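Local coordinates for protein HOBA (Helicobacter pylori, PDB 2UVP) that is required for the initiation of DNA replication and increases the binding of the initiator DnaA to the oriC region, at residues 104-109 with 135-140. Sequence-based numbering, arbitrary orientation.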
# COMPACT_ATOMS: atom_id res chain seq x y z
N LEU A 104 -3.98 0.68 -24.66
CA LEU A 104 -5.11 0.57 -23.73
C LEU A 104 -5.01 1.57 -22.59
O LEU A 104 -5.96 2.33 -22.35
CB LEU A 104 -5.27 -0.85 -23.17
CG LEU A 104 -6.07 -1.89 -23.96
CD1 LEU A 104 -6.40 -3.08 -23.06
CD2 LEU A 104 -7.35 -1.31 -24.55
N SER A 105 -3.87 1.61 -21.90
CA SER A 105 -3.69 2.57 -20.80
C SER A 105 -3.91 4.00 -21.27
O SER A 105 -4.62 4.77 -20.64
CB SER A 105 -2.32 2.43 -20.14
OG SER A 105 -2.10 1.11 -19.69
N LEU A 106 -3.29 4.37 -22.40
CA LEU A 106 -3.39 5.73 -22.88
C LEU A 106 -4.84 6.16 -23.13
O LEU A 106 -5.27 7.23 -22.69
CB LEU A 106 -2.56 5.91 -24.15
CG LEU A 106 -2.40 7.33 -24.66
CD1 LEU A 106 -1.35 8.06 -23.84
CD2 LEU A 106 -1.98 7.26 -26.13
N ALA A 107 -5.59 5.31 -23.83
CA ALA A 107 -6.97 5.62 -24.16
C ALA A 107 -7.80 5.77 -22.88
O ALA A 107 -8.63 6.68 -22.77
CB ALA A 107 -7.56 4.54 -25.06
N THR A 108 -7.56 4.89 -21.91
CA THR A 108 -8.31 4.94 -20.66
C THR A 108 -7.95 6.20 -19.89
O THR A 108 -8.82 6.87 -19.33
CB THR A 108 -8.14 3.65 -19.82
OG1 THR A 108 -8.64 2.52 -20.57
CG2 THR A 108 -8.93 3.76 -18.50
N ILE A 109 -6.67 6.56 -19.88
CA ILE A 109 -6.22 7.79 -19.22
C ILE A 109 -6.87 9.04 -19.86
O ILE A 109 -7.40 9.91 -19.17
CB ILE A 109 -4.68 7.87 -19.20
CG1 ILE A 109 -4.12 6.78 -18.29
CG2 ILE A 109 -4.17 9.25 -18.77
CD1 ILE A 109 -2.68 6.45 -18.54
N SER A 135 3.95 9.94 -25.83
CA SER A 135 2.66 10.36 -26.39
C SER A 135 2.48 11.89 -26.46
O SER A 135 3.38 12.65 -26.10
CB SER A 135 1.51 9.71 -25.62
OG SER A 135 1.28 10.36 -24.37
N LYS A 136 1.31 12.31 -26.93
CA LYS A 136 0.94 13.71 -27.09
C LYS A 136 0.71 14.39 -25.74
O LYS A 136 0.79 15.61 -25.63
CB LYS A 136 -0.35 13.86 -27.93
CG LYS A 136 -0.70 12.66 -28.81
CD LYS A 136 -1.48 11.58 -28.03
CE LYS A 136 -1.18 10.17 -28.53
NZ LYS A 136 0.28 9.88 -28.59
N ILE A 137 0.40 13.59 -24.71
CA ILE A 137 0.03 14.14 -23.41
C ILE A 137 1.23 14.93 -22.87
O ILE A 137 2.37 14.51 -23.02
CB ILE A 137 -0.45 13.04 -22.40
CG1 ILE A 137 -1.81 12.47 -22.82
CG2 ILE A 137 -0.64 13.62 -20.99
CD1 ILE A 137 -1.76 11.35 -23.83
N PRO A 138 0.97 16.11 -22.28
CA PRO A 138 2.02 16.92 -21.67
C PRO A 138 2.77 16.13 -20.61
O PRO A 138 2.21 15.21 -20.00
CB PRO A 138 1.24 18.07 -21.04
CG PRO A 138 -0.02 18.16 -21.84
CD PRO A 138 -0.36 16.76 -22.19
N SER A 139 4.05 16.47 -20.40
CA SER A 139 4.86 15.78 -19.40
C SER A 139 5.91 16.67 -18.73
O SER A 139 6.28 17.73 -19.26
CB SER A 139 5.49 14.52 -19.99
OG SER A 139 6.37 14.84 -21.05
N PHE A 140 6.35 16.25 -17.55
CA PHE A 140 7.38 16.93 -16.78
C PHE A 140 8.31 15.79 -16.43
O PHE A 140 8.04 15.02 -15.50
CB PHE A 140 6.71 17.49 -15.53
CG PHE A 140 7.58 18.35 -14.63
CD1 PHE A 140 7.29 18.39 -13.26
CD2 PHE A 140 8.58 19.19 -15.12
CE1 PHE A 140 8.02 19.22 -12.37
CE2 PHE A 140 9.31 20.03 -14.26
CZ PHE A 140 9.03 20.03 -12.87
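Leu106 reaches from helix 102-112 into the bend formed by Ser135, Lys136 and Ile137. The apolar part is a meeting of methyl ends: CD1 of Leu106 lies 3.3 Å from CD1 of Ile137, closer than two methyls normally come, with the side chains running antiparallel past one another. Leucine suits the helix side because a long, branched apolar chain can span the 8.4 Å between the CA atoms of Leu106 and Ser135 and offer a methyl to each neighbour; CG anti to the backbone N (chi1 -172°) sets its direction. Ile137 is buried, and its side chain, with no polar group to satisfy, also touches Pro116 and Phe118 of strand 116-121 and Glu110 of helix 102-112. On the other branch, CD2 of Leu106 meets CE of Lys136 at 3.9 Å. The lysine chain, bent at chi2, chi3 and chi4, crosses the leucine at a slant, lending CE, the last carbon before the ammonium group, to the contact although the residue itself is exposed.

Ser135 OG stands 3.5 Å from Leu106 CD1, a plain van der Waals approach, while it is hydrogen-bonded to Ile132 O and accepts a weak bond from Ile137 N (3.4 Å, 153° at the hydrogen). A small hydroxyl fits here because it can tie the bend to the end of helix 127-133 and still present a side to the leucine methyl.

Ser135 to Pro138 lead from helix 127-133 into strand 139-143, which runs parallel to strand 116-121. The contact thus packs the helix before one strand against the loop entering the next, an arrangement characteristic of successive beta-alpha-beta units in a parallel-sheet alpha/beta fold, consistent with HobA's place in the SIS clan.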